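Flavohemoglobin (Malassezia yamatoensis, PDB 6O0A) probably detoxifies nitric oxide by turning it into nitrate, passing electrons from NAD(P)H through bound FAD to a heme, and is required for NO resistance. Local coordinates at residues A[30-35]-A[82-87]; A[180-185]-A[321-326]; A[268-273]-A[297-302]; A[280-285]-A[360-365]; A[368-373]-A[382-387]. One frame throughout, in Å; residues are numbered along the deposited sequence.

Contact 1: residues A[30-35]-A[82-87]; sequences ATLPVI and IFAQWI
Leu-32 meets Ala-84 and Gln-85 where two globin helices pass each other. Along 30-35, Thr-31 comes first, with its OG1 hydrogen-bonded to Val-27 O and Trp-143 NE1. Leu-32 carries the contact from the first segment. The CA atoms of Leu-32 and Gln-85 are 7.7 Å apart, and the Leu-32 side chain spans the distance between the helices. Leu-32 CD1 lies over one face of the Gln-85 amide, 3.8 Å from Gln-85 NE2. Leu-32 CD1 also reaches the backbone, 3.9 Å from Gln-85 CA. The two side chains cross at about a right angle. Gln-85 starts with CG anti to its backbone N (chi1 -175°), then bends at chi2, which folds its amide back over Leu-32 CD1. Leu-32 CD2 lies 4.4 Å from Ala-84 CB, a looser apolar touch. Leu-32 is deposited in two conformers, so the exact methyl positions are uncertain. Pro-33 follows, and the helix is kinked there: the N atoms of Pro-33 and Val-34 both lack a bond to the preceding turn. Ile-35 turns to Trp-143. The contact thus joins helix 25-53 to helix 75-89, while helix 137-163 lies against both: Trp-143 touches Leu-32, Ile-35 and Ala-84.

Contact 2: residues A[180-185]-A[321-326]; sequences TQVTKD and APLRGE
Thr-183 lays its methyl group against the Ala-321 to Pro-322 peptide, and this is the centre of the contact. Thr-183 CG2 is 3.7 Å from Pro-322 CA and 3.9 Å from Pro-322 N. Thr-183 CG2 also comes within 4.1 Å of Pro-322 CB. The torsion explains this: CG2 stands anti to the carbonyl carbon, and OG1 takes the place between N and C (chi1 68°). Val-182 is the second main residue. Val-182 CG2 meets Leu-323 CD2 at 4.4 Å, methyl to methyl and not tightly. The turn carrying Thr-183 is braced from within. Gln-181 NE2 donates to Thr-183 O at 2.8 Å, in the plane of its own amide and nearly straight at the hydrogen (168°). On the other side, Ala-321 to Arg-324 form a type II beta turn. Leu-323 takes its third position with positive phi and is also the N-cap residue of helix 324-332. The backbone bond closing this turn is weak. Pro-322 also packs on Val-186 and Val-290, and Leu-323 on Leu-294 and Ala-237. The contact joins the hairpin between strands 171-181 and 186-193 of the antiparallel FAD-binding sheet to a loop of the NAD-binding part. The pairing of a flavin-binding barrel with a Rossmann-like domain is that of the ferredoxin-NADP reductase family, to which this part probably belongs.

Contact 3: residues A[268-273]-A[297-302]; sequences MTLETL and VEKLAA
Leu-270 pushes its two methyl groups against Lys-299 and Leu-300 on helix 290-302. That helix follows strand 281-286 and covers one side of the parallel sheet of the Rossmann-like NAD-binding part. Leu-270 CD2 touches both residues. Leu-270 CD2 lies 3.7 Å from Lys-299 CG and equally 3.7 Å from Leu-300 CG, so it rests in the notch between two successive residues of the helix. Of the helix residues, Leu-270 CD1 meets Leu-300, 3.9 Å from Leu-300 CD1. The lysine offers only the aliphatic start of its chain, CB and CG; beyond CG the chain leads away from Leu-270. Leu-300 sends CG anti to its carbonyl carbon (chi1 -72°), which brings its branch point and both methyls round to Leu-270. The leucine side chains cross obliquely. Further out, both Leu-300 and Leu-270 CD1 also pack on Leu-281 of the strand, which ties the pair to the sheet. Leu-273, from the same short turn as Leu-270, reaches Leu-281 and Phe-395, and its carbonyl oxygen is hydrogen-bonded to Ser-367 OG. The turn 270-273 is itself weakly bonded. Thr-272 OG1 is hydrogen-bonded to Asp-267 O and receives a weak bond from Thr-269 OG1 at 3.5 Å. In the backbone, Thr-272 N reaches Thr-269 O at 2.9 Å, also a weak bond.

Contact 4: residues A[280-285]-A[360-365]; sequences PLVLIC and LDIPAN
Pro-280 meets both Asn-365 and Pro-363, and its ring is turned differently to each. Toward Asn-365 the side chains stand at about a right angle. Pro-280 CD sits over one face of the amide, shifted toward its nitrogen and oxygen side, 3.5 Å from Asn-365 ND2 and 3.8 Å from Asn-365 OD1. The amide is brought there by chi1 of 69°, which sets CG in the crowded position between N and the carbonyl carbon. Toward Pro-363 the two rings approach at a slant, with one corner against the other: Pro-280 CG is 3.9 Å from Pro-363 CG. This end of the contact is near the surface. Deeper in, Val-282 CG2 meets Ile-362 CG2 at 4.3 Å, methyl against methyl. Pro-280 and Val-282 both point their CB atoms at the loop. Leu-281, between them, points away from the loop, to the face covered by helix 290-302. The alternation of the strand thus divides its side chains between the two faces of the sheet. Ile-362 also rests on Val-368 and Leu-384. Val-282 is hydrogen-bonded through its backbone to Ser-367 and Phe-369 of the adjacent parallel strand. The loop 360-365 brings the chain back from edge strand 351-352 to strand 367-371, on the far side of strand 281-286. A return of this kind across a central parallel strand is characteristic of the Rossmann-like fold of the NAD-binding part.

Contact 5: residues A[368-373]-A[382-387]; sequences VFLCGP and SHLVEA
Strand 367-371 and the end of helix 374-386 lie one layer apart, with Val-368 CA and Leu-384 CA 9.1 Å from each other. Leu-384 bridges this space and is the one residue of 382-387 that touches the strand. A single methyl does the work. Leu-384 CD1 comes 3.8 Å from Val-368 CG1 and 4.0 Å from Leu-370 CD2, so it settles between two residues that point to the same face of the sheet. Its approach to each is different. Leu-384 slants across Val-368, but it meets Leu-370 tip to tip. Val-368 holds CG1 anti to its backbone N (chi1 -179°), and this is the branch that receives the leucine. Leu-370 instead places CG anti to the carbonyl carbon (chi1 -49°), with CD2 turned to the helix. All three residues are buried, and the contact is purely apolar. Phe-369, between the two strand residues, points to the other face and meets Phe-296 edge to face. Gly-372 and Pro-373 then lead into the helix, with Pro-373 at its N-cap position. Leu-384 also packs on Val-357 and on Ile-394, so the same side chain reaches the next strand. The contact joins the first strand and the helix of the beta-alpha-beta unit made by strand 367-371, helix 374-386 and strand 394-397, with strand 281-286 on the other flank of strand 367-371.

Overall arrangement
From the N terminus, contact 1 comes first and closes a loop wholly within the globin part. Its centre is about 45 Å from that of contact 2. Contact 2 spans the longest loop, from the hairpin of the FAD-binding sheet to the NAD-binding part, and contact 3 closes within it. Contact 4 crosses both, since it opens between the segments of contact 3 and closes after contact 2. Contact 5 follows in series and closes the short strand-to-helix step of a beta-alpha-beta unit. Contacts 3 and 4 touch at strand 281-286. Contacts 4 and 5 share the parallel sheet through neighbouring strands 281-286 and 367-371. Contacts 3 to 5 thus lie on both faces of that sheet, contact 3 on one and contacts 4 and 5 on the other.

Contact 1: residues A[30-35]-A[82-87]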
# COMPACT_ATOMS: atom_id res chain seq x y z
N ALA A 30 -10.73 23.35 -18.64
CA ALA A 30 -11.17 23.07 -20.00
C ALA A 30 -10.53 21.81 -20.58
O ALA A 30 -11.15 21.14 -21.41
CB ALA A 30 -10.88 24.26 -20.91
N THR A 31 -9.31 21.47 -20.18
CA THR A 31 -8.58 20.36 -20.77
C THR A 31 -8.59 19.10 -19.92
O THR A 31 -8.07 18.07 -20.36
CB THR A 31 -7.13 20.77 -21.06
OG1 THR A 31 -6.48 21.09 -19.82
CG2 THR A 31 -7.09 21.98 -21.98
N LEU A 32 -9.15 19.16 -18.71
CA LEU A 32 -9.18 17.97 -17.86
C LEU A 32 -9.81 16.76 -18.54
O LEU A 32 -9.24 15.66 -18.43
CB LEU A 32 -9.90 18.28 -16.54
CG LEU A 32 -9.12 18.05 -15.24
CD1 LEU A 32 -9.94 18.53 -14.05
CD2 LEU A 32 -8.71 16.60 -15.07
N PRO A 33 -10.93 16.87 -19.26
CA PRO A 33 -11.48 15.67 -19.92
C PRO A 33 -10.55 15.09 -20.96
O PRO A 33 -10.39 13.86 -21.03
CB PRO A 33 -12.79 16.17 -20.54
CG PRO A 33 -13.14 17.40 -19.77
CD PRO A 33 -11.83 18.03 -19.44
N VAL A 34 -9.92 15.94 -21.78
CA VAL A 34 -9.00 15.45 -22.81
C VAL A 34 -7.81 14.74 -22.18
O VAL A 34 -7.44 13.63 -22.59
CB VAL A 34 -8.55 16.62 -23.71
CG1 VAL A 34 -7.41 16.18 -24.62
CG2 VAL A 34 -9.71 17.13 -24.53
N ILE A 35 -7.20 15.36 -21.18
CA ILE A 35 -6.03 14.77 -20.53
C ILE A 35 -6.40 13.43 -19.89
O ILE A 35 -5.69 12.43 -20.04
CB ILE A 35 -5.43 15.74 -19.50
CG1 ILE A 35 -4.87 16.97 -20.22
CG2 ILE A 35 -4.36 15.07 -18.68
CD1 ILE A 35 -3.74 16.65 -21.18
N ILE A 82 -6.51 13.13 -10.90
CA ILE A 82 -7.30 13.24 -9.67
C ILE A 82 -6.91 14.50 -8.91
O ILE A 82 -7.77 15.24 -8.41
CB ILE A 82 -7.10 11.98 -8.81
CG1 ILE A 82 -7.72 10.76 -9.49
CG2 ILE A 82 -7.70 12.18 -7.42
CD1 ILE A 82 -7.36 9.45 -8.82
N PHE A 83 -5.61 14.77 -8.82
CA PHE A 83 -5.12 15.93 -8.09
C PHE A 83 -5.60 17.22 -8.73
O PHE A 83 -6.06 18.14 -8.04
CB PHE A 83 -3.59 15.87 -8.03
CG PHE A 83 -2.95 17.03 -7.32
CD1 PHE A 83 -2.92 17.08 -5.94
CD2 PHE A 83 -2.35 18.05 -8.04
CE1 PHE A 83 -2.31 18.14 -5.28
CE2 PHE A 83 -1.73 19.12 -7.39
CZ PHE A 83 -1.72 19.16 -6.01
N ALA A 84 -5.51 17.30 -10.06
CA ALA A 84 -5.98 18.48 -10.78
C ALA A 84 -7.45 18.76 -10.48
O ALA A 84 -7.84 19.90 -10.21
CB ALA A 84 -5.76 18.30 -12.28
N GLN A 85 -8.29 17.72 -10.53
CA GLN A 85 -9.69 17.92 -10.21
C GLN A 85 -9.86 18.39 -8.77
O GLN A 85 -10.70 19.24 -8.47
CB GLN A 85 -10.49 16.64 -10.46
CG GLN A 85 -11.99 16.80 -10.26
CD GLN A 85 -12.61 17.82 -11.21
OE1 GLN A 85 -12.62 19.02 -10.94
NE2 GLN A 85 -13.13 17.33 -12.33
N TRP A 86 -9.04 17.86 -7.86
CA TRP A 86 -9.15 18.23 -6.45
C TRP A 86 -8.84 19.71 -6.24
O TRP A 86 -9.62 20.43 -5.60
CB TRP A 86 -8.22 17.36 -5.60
CG TRP A 86 -8.40 17.63 -4.13
CD1 TRP A 86 -7.83 18.64 -3.41
CD2 TRP A 86 -9.21 16.88 -3.21
NE1 TRP A 86 -8.24 18.57 -2.10
CE2 TRP A 86 -9.08 17.50 -1.95
CE3 TRP A 86 -10.02 15.75 -3.33
CZ2 TRP A 86 -9.74 17.02 -0.82
CZ3 TRP A 86 -10.67 15.27 -2.20
CH2 TRP A 86 -10.53 15.91 -0.96
N ILE A 87 -7.70 20.18 -6.75
CA ILE A 87 -7.30 21.55 -6.46
C ILE A 87 -8.19 22.55 -7.18
O ILE A 87 -8.18 23.74 -6.83
CB ILE A 87 -5.82 21.79 -6.79
CG1 ILE A 87 -5.54 21.58 -8.27
CG2 ILE A 87 -4.93 20.87 -5.96
CD1 ILE A 87 -4.08 21.82 -8.63

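Contact 2: residues A[180-185]-A[321-326]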
# COMPACT_ATOMS: atom_id res chain seq x y z
N THR A 180 8.91 -20.78 7.43
CA THR A 180 7.90 -21.78 7.79
C THR A 180 6.78 -21.75 6.76
O THR A 180 6.16 -20.71 6.55
CB THR A 180 7.31 -21.51 9.18
OG1 THR A 180 8.37 -21.33 10.14
CG2 THR A 180 6.43 -22.67 9.60
N GLN A 181 6.52 -22.89 6.12
CA GLN A 181 5.35 -23.06 5.26
C GLN A 181 4.13 -23.22 6.17
O GLN A 181 4.00 -24.25 6.85
CB GLN A 181 5.53 -24.28 4.36
CG GLN A 181 4.43 -24.49 3.32
CD GLN A 181 4.70 -23.72 2.04
OE1 GLN A 181 5.84 -23.63 1.58
NE2 GLN A 181 3.65 -23.16 1.45
N VAL A 182 3.25 -22.22 6.20
CA VAL A 182 2.16 -22.22 7.17
C VAL A 182 0.80 -22.59 6.57
O VAL A 182 -0.09 -23.03 7.31
CB VAL A 182 2.06 -20.88 7.92
CG1 VAL A 182 3.34 -20.63 8.75
CG2 VAL A 182 1.81 -19.73 6.97
N THR A 183 0.61 -22.41 5.26
CA THR A 183 -0.51 -22.97 4.52
C THR A 183 0.04 -23.52 3.21
O THR A 183 1.25 -23.45 2.95
CB THR A 183 -1.62 -21.94 4.23
OG1 THR A 183 -1.13 -20.97 3.29
CG2 THR A 183 -2.07 -21.22 5.49
N LYS A 184 -0.85 -24.05 2.36
CA LYS A 184 -0.41 -24.59 1.07
C LYS A 184 0.31 -23.55 0.22
O LYS A 184 1.11 -23.93 -0.64
CB LYS A 184 -1.60 -25.15 0.27
CG LYS A 184 -2.58 -24.09 -0.23
CD LYS A 184 -3.91 -24.70 -0.70
CE LYS A 184 -3.80 -25.32 -2.07
NZ LYS A 184 -5.13 -25.81 -2.56
N ASP A 185 0.06 -22.26 0.45
CA ASP A 185 0.71 -21.26 -0.39
C ASP A 185 1.26 -20.05 0.37
O ASP A 185 1.61 -19.05 -0.29
CB ASP A 185 -0.24 -20.78 -1.51
CG ASP A 185 -1.51 -20.14 -0.98
OD1 ASP A 185 -1.69 -20.05 0.25
OD2 ASP A 185 -2.33 -19.72 -1.82
N ALA A 321 -6.40 -20.84 6.26
CA ALA A 321 -6.40 -19.54 6.91
C ALA A 321 -5.01 -19.23 7.47
O ALA A 321 -4.61 -19.81 8.49
CB ALA A 321 -7.43 -19.51 8.05
N PRO A 322 -4.24 -18.34 6.84
CA PRO A 322 -2.87 -18.11 7.31
C PRO A 322 -2.87 -17.43 8.67
O PRO A 322 -3.62 -16.48 8.90
CB PRO A 322 -2.25 -17.22 6.23
CG PRO A 322 -3.39 -16.56 5.56
CD PRO A 322 -4.58 -17.49 5.68
N LEU A 323 -2.04 -17.95 9.57
CA LEU A 323 -1.77 -17.34 10.88
C LEU A 323 -3.00 -17.34 11.78
O LEU A 323 -3.05 -16.58 12.75
CB LEU A 323 -1.23 -15.92 10.71
CG LEU A 323 -0.03 -15.85 9.77
CD1 LEU A 323 0.50 -14.42 9.70
CD2 LEU A 323 1.07 -16.82 10.21
N ARG A 324 -3.99 -18.18 11.49
CA ARG A 324 -5.19 -18.21 12.33
C ARG A 324 -4.88 -18.56 13.77
O ARG A 324 -5.40 -17.94 14.70
CB ARG A 324 -6.22 -19.19 11.76
CG ARG A 324 -7.39 -19.46 12.70
CD ARG A 324 -8.58 -20.04 11.93
NE ARG A 324 -9.70 -20.30 12.82
CZ ARG A 324 -9.86 -21.44 13.48
NH1 ARG A 324 -8.97 -22.41 13.35
NH2 ARG A 324 -10.92 -21.61 14.28
N GLY A 325 -4.04 -19.58 13.99
CA GLY A 325 -3.74 -19.98 15.36
C GLY A 325 -3.16 -18.84 16.17
O GLY A 325 -3.58 -18.59 17.30
N GLU A 326 -2.21 -18.12 15.59
CA GLU A 326 -1.57 -17.01 16.29
C GLU A 326 -2.54 -15.86 16.51
O GLU A 326 -2.54 -15.23 17.58
CB GLU A 326 -0.35 -16.54 15.50
CG GLU A 326 0.36 -15.38 16.14
CD GLU A 326 1.62 -15.00 15.39
OE1 GLU A 326 2.03 -15.79 14.50
OE2 GLU A 326 2.17 -13.93 15.67

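Contact 3: residues A[268-273]-A[297-302]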
# COMPACT_ATOMS: atom_id res chain seq x y z
N MET A 268 -1.40 3.39 7.37
CA MET A 268 -2.56 2.64 7.82
C MET A 268 -2.18 1.91 9.11
O MET A 268 -1.96 0.70 9.14
CB MET A 268 -3.03 1.68 6.73
CG MET A 268 -4.32 0.97 7.01
SD MET A 268 -5.64 2.14 7.30
CE MET A 268 -5.45 3.21 5.87
N THR A 269 -2.09 2.68 10.18
CA THR A 269 -1.61 2.18 11.46
C THR A 269 -2.73 2.14 12.49
O THR A 269 -3.84 2.66 12.28
CB THR A 269 -0.45 3.04 11.98
OG1 THR A 269 -0.90 4.38 12.16
CG2 THR A 269 0.70 3.03 10.98
N LEU A 270 -2.42 1.51 13.62
CA LEU A 270 -3.40 1.42 14.70
C LEU A 270 -3.86 2.80 15.15
O LEU A 270 -5.04 3.01 15.46
CB LEU A 270 -2.81 0.63 15.86
CG LEU A 270 -3.76 0.17 16.96
CD1 LEU A 270 -4.89 -0.65 16.36
CD2 LEU A 270 -3.00 -0.62 18.01
N GLU A 271 -2.93 3.77 15.18
CA GLU A 271 -3.30 5.13 15.55
C GLU A 271 -4.32 5.71 14.59
O GLU A 271 -5.24 6.44 15.00
CB GLU A 271 -2.04 6.01 15.60
N THR A 272 -4.19 5.40 13.30
CA THR A 272 -5.13 5.90 12.30
C THR A 272 -6.55 5.40 12.56
O THR A 272 -7.52 6.13 12.32
CB THR A 272 -4.66 5.48 10.90
OG1 THR A 272 -3.45 6.18 10.58
CG2 THR A 272 -5.70 5.78 9.83
N LEU A 273 -6.70 4.18 13.07
CA LEU A 273 -8.01 3.60 13.34
C LEU A 273 -8.63 4.10 14.64
O LEU A 273 -9.83 3.88 14.85
CB LEU A 273 -7.91 2.07 13.39
CG LEU A 273 -7.39 1.46 12.09
CD1 LEU A 273 -7.18 -0.04 12.22
CD2 LEU A 273 -8.36 1.78 10.97
N VAL A 297 -3.80 -6.57 16.27
CA VAL A 297 -4.27 -7.29 17.44
C VAL A 297 -3.14 -7.51 18.43
O VAL A 297 -3.33 -7.35 19.64
CB VAL A 297 -4.93 -8.62 17.01
CG1 VAL A 297 -5.26 -9.45 18.24
CG2 VAL A 297 -6.20 -8.32 16.24
N GLU A 298 -1.95 -7.85 17.94
CA GLU A 298 -0.81 -8.03 18.84
C GLU A 298 -0.48 -6.73 19.58
O GLU A 298 -0.16 -6.75 20.77
CB GLU A 298 0.41 -8.52 18.06
CG GLU A 298 1.55 -9.01 18.97
CD GLU A 298 2.54 -7.92 19.37
OE1 GLU A 298 2.71 -6.94 18.62
OE2 GLU A 298 3.15 -8.05 20.45
N LYS A 299 -0.54 -5.59 18.88
CA LYS A 299 -0.24 -4.32 19.53
C LYS A 299 -1.31 -3.96 20.55
O LYS A 299 -1.00 -3.57 21.69
CB LYS A 299 -0.10 -3.21 18.48
CG LYS A 299 0.31 -1.86 19.06
CD LYS A 299 1.66 -1.96 19.76
CE LYS A 299 2.03 -0.64 20.44
NZ LYS A 299 1.97 0.52 19.49
N LEU A 300 -2.59 -4.11 20.18
CA LEU A 300 -3.67 -3.84 21.12
C LEU A 300 -3.55 -4.72 22.36
O LEU A 300 -3.82 -4.27 23.49
CB LEU A 300 -5.02 -4.04 20.44
CG LEU A 300 -5.46 -2.99 19.42
CD1 LEU A 300 -6.50 -3.56 18.48
CD2 LEU A 300 -5.98 -1.72 20.12
N ALA A 301 -3.13 -5.97 22.18
CA ALA A 301 -2.94 -6.84 23.34
C ALA A 301 -1.79 -6.36 24.22
O ALA A 301 -1.91 -6.33 25.45
CB ALA A 301 -2.71 -8.28 22.88
N ALA A 302 -0.66 -5.97 23.61
CA ALA A 302 0.46 -5.44 24.37
C ALA A 302 0.08 -4.16 25.11
O ALA A 302 0.59 -3.90 26.21
CB ALA A 302 1.65 -5.19 23.45

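Contact 4: residues A[280-285]-A[360-365]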
# COMPACT_ATOMS: atom_id res chain seq x y z
N PRO A 280 -14.88 1.54 19.41
CA PRO A 280 -14.69 0.13 19.06
C PRO A 280 -14.05 -0.01 17.69
O PRO A 280 -14.13 0.87 16.84
CB PRO A 280 -16.11 -0.45 19.07
CG PRO A 280 -17.04 0.72 19.32
CD PRO A 280 -16.26 1.98 19.15
N LEU A 281 -13.40 -1.16 17.49
CA LEU A 281 -12.72 -1.47 16.24
C LEU A 281 -13.32 -2.73 15.62
O LEU A 281 -13.57 -3.72 16.31
CB LEU A 281 -11.21 -1.70 16.46
CG LEU A 281 -10.35 -0.54 16.94
CD1 LEU A 281 -8.94 -1.04 17.23
CD2 LEU A 281 -10.31 0.59 15.92
N VAL A 282 -13.56 -2.68 14.31
CA VAL A 282 -14.02 -3.84 13.56
C VAL A 282 -12.98 -4.08 12.48
O VAL A 282 -12.70 -3.19 11.67
CB VAL A 282 -15.42 -3.63 12.97
CG1 VAL A 282 -15.88 -4.89 12.23
CG2 VAL A 282 -16.43 -3.27 14.07
N LEU A 283 -12.36 -5.26 12.49
CA LEU A 283 -11.29 -5.60 11.56
C LEU A 283 -11.79 -6.72 10.67
O LEU A 283 -12.13 -7.81 11.16
CB LEU A 283 -10.02 -6.01 12.32
CG LEU A 283 -9.60 -5.06 13.45
CD1 LEU A 283 -8.34 -5.59 14.14
CD2 LEU A 283 -9.33 -3.65 12.91
N ILE A 284 -11.85 -6.46 9.36
CA ILE A 284 -12.44 -7.40 8.40
C ILE A 284 -11.39 -7.71 7.34
O ILE A 284 -10.87 -6.79 6.69
CB ILE A 284 -13.71 -6.82 7.76
CG1 ILE A 284 -14.76 -6.51 8.84
CG2 ILE A 284 -14.24 -7.76 6.70
CD1 ILE A 284 -16.06 -5.93 8.30
N CYS A 285 -11.09 -9.00 7.16
CA CYS A 285 -10.02 -9.35 6.23
C CYS A 285 -10.34 -10.64 5.48
O CYS A 285 -11.21 -11.42 5.87
CB CYS A 285 -8.66 -9.49 6.95
SG CYS A 285 -8.61 -10.80 8.20
N LEU A 360 -24.06 -7.82 11.59
CA LEU A 360 -23.15 -7.25 12.57
C LEU A 360 -23.77 -6.02 13.22
O LEU A 360 -24.50 -5.26 12.57
CB LEU A 360 -21.83 -6.87 11.90
CG LEU A 360 -21.30 -7.91 10.92
CD1 LEU A 360 -20.10 -7.37 10.14
CD2 LEU A 360 -20.96 -9.20 11.65
N ASP A 361 -23.49 -5.83 14.50
CA ASP A 361 -23.97 -4.66 15.24
C ASP A 361 -22.80 -3.68 15.31
O ASP A 361 -21.99 -3.72 16.24
CB ASP A 361 -24.47 -5.05 16.63
N ILE A 362 -22.72 -2.80 14.32
CA ILE A 362 -21.60 -1.87 14.19
C ILE A 362 -22.11 -0.47 14.53
O ILE A 362 -22.93 0.09 13.78
CB ILE A 362 -20.99 -1.92 12.78
CG1 ILE A 362 -20.56 -3.35 12.44
CG2 ILE A 362 -19.79 -0.98 12.68
CD1 ILE A 362 -19.92 -3.48 11.07
N PRO A 363 -21.67 0.12 15.63
CA PRO A 363 -22.15 1.46 15.99
C PRO A 363 -21.49 2.56 15.17
O PRO A 363 -20.46 2.37 14.52
CB PRO A 363 -21.76 1.57 17.47
CG PRO A 363 -20.56 0.69 17.60
CD PRO A 363 -20.80 -0.46 16.66
N ALA A 364 -22.11 3.74 15.24
CA ALA A 364 -21.69 4.87 14.42
C ALA A 364 -20.33 5.42 14.82
O ALA A 364 -19.73 6.18 14.04
CB ALA A 364 -22.73 5.99 14.48
N ASN A 365 -19.83 5.07 16.00
CA ASN A 365 -18.51 5.51 16.44
C ASN A 365 -17.42 4.46 16.21
O ASN A 365 -16.27 4.69 16.57
CB ASN A 365 -18.54 5.91 17.92
CG ASN A 365 -18.76 4.73 18.84
OD1 ASN A 365 -19.49 3.79 18.52
ND2 ASN A 365 -18.12 4.77 20.01

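Contact 5: residues A[368-373]-A[382-387]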
# COMPACT_ATOMS: atom_id res chain seq x y z
N VAL A 368 -13.94 0.87 11.01
CA VAL A 368 -13.93 -0.42 10.33
C VAL A 368 -12.73 -0.45 9.40
O VAL A 368 -12.56 0.45 8.57
CB VAL A 368 -15.22 -0.66 9.54
CG1 VAL A 368 -15.18 -2.01 8.88
CG2 VAL A 368 -16.44 -0.53 10.46
N PHE A 369 -11.91 -1.49 9.53
CA PHE A 369 -10.72 -1.69 8.71
C PHE A 369 -10.93 -2.89 7.78
O PHE A 369 -11.39 -3.94 8.23
CB PHE A 369 -9.49 -1.91 9.59
CG PHE A 369 -8.27 -2.34 8.84
CD1 PHE A 369 -7.52 -1.43 8.12
CD2 PHE A 369 -7.87 -3.68 8.84
CE1 PHE A 369 -6.39 -1.83 7.42
CE2 PHE A 369 -6.74 -4.09 8.14
CZ PHE A 369 -6.00 -3.17 7.44
N LEU A 370 -10.60 -2.72 6.50
CA LEU A 370 -10.73 -3.78 5.50
C LEU A 370 -9.37 -4.10 4.89
O LEU A 370 -8.63 -3.20 4.51
CB LEU A 370 -11.67 -3.38 4.36
CG LEU A 370 -13.03 -2.80 4.73
CD1 LEU A 370 -13.76 -2.37 3.46
CD2 LEU A 370 -13.83 -3.83 5.52
N CYS A 371 -9.08 -5.39 4.75
CA CYS A 371 -7.90 -5.77 3.98
C CYS A 371 -8.17 -7.11 3.30
O CYS A 371 -8.35 -8.12 3.98
CB CYS A 371 -6.67 -5.86 4.86
SG CYS A 371 -5.19 -6.06 3.88
N GLY A 372 -8.19 -7.10 1.98
CA GLY A 372 -8.42 -8.31 1.22
C GLY A 372 -8.27 -7.99 -0.25
O GLY A 372 -7.85 -6.89 -0.63
N PRO A 373 -8.61 -8.94 -1.12
CA PRO A 373 -8.60 -8.66 -2.56
C PRO A 373 -9.49 -7.46 -2.87
O PRO A 373 -10.43 -7.16 -2.15
CB PRO A 373 -9.15 -9.95 -3.18
CG PRO A 373 -8.84 -11.01 -2.17
CD PRO A 373 -9.03 -10.32 -0.83
N SER A 382 -19.16 -1.49 -0.05
CA SER A 382 -20.50 -1.20 -0.55
C SER A 382 -21.56 -1.63 0.46
O SER A 382 -22.45 -0.85 0.81
CB SER A 382 -20.71 -1.89 -1.89
OG SER A 382 -21.97 -1.54 -2.44
N HIS A 383 -21.47 -2.87 0.95
CA HIS A 383 -22.46 -3.37 1.89
C HIS A 383 -22.42 -2.62 3.22
O HIS A 383 -23.47 -2.45 3.86
CB HIS A 383 -22.26 -4.87 2.11
CG HIS A 383 -22.49 -5.70 0.88
ND1 HIS A 383 -21.89 -6.92 0.69
CD2 HIS A 383 -23.24 -5.46 -0.22
CE1 HIS A 383 -22.27 -7.41 -0.48
NE2 HIS A 383 -23.08 -6.55 -1.05
N LEU A 384 -21.24 -2.18 3.65
CA LEU A 384 -21.15 -1.35 4.85
C LEU A 384 -21.87 -0.03 4.65
O LEU A 384 -22.63 0.42 5.52
CB LEU A 384 -19.68 -1.12 5.21
CG LEU A 384 -18.95 -2.31 5.83
CD1 LEU A 384 -17.43 -2.08 5.85
CD2 LEU A 384 -19.47 -2.62 7.24
N VAL A 385 -21.63 0.63 3.52
CA VAL A 385 -22.31 1.89 3.24
C VAL A 385 -23.81 1.68 3.15
O VAL A 385 -24.60 2.48 3.67
CB VAL A 385 -21.74 2.53 1.96
CG1 VAL A 385 -22.65 3.66 1.47
CG2 VAL A 385 -20.34 3.06 2.22
N GLU A 386 -24.24 0.60 2.49
CA GLU A 386 -25.67 0.30 2.42
C GLU A 386 -26.26 0.08 3.81
O GLU A 386 -27.42 0.43 4.05
CB GLU A 386 -25.90 -0.93 1.54
N ALA A 387 -25.48 -0.48 4.73
CA ALA A 387 -25.92 -0.71 6.10
C ALA A 387 -25.78 0.52 6.99
O ALA A 387 -25.99 0.42 8.20
CB ALA A 387 -25.16 -1.88 6.72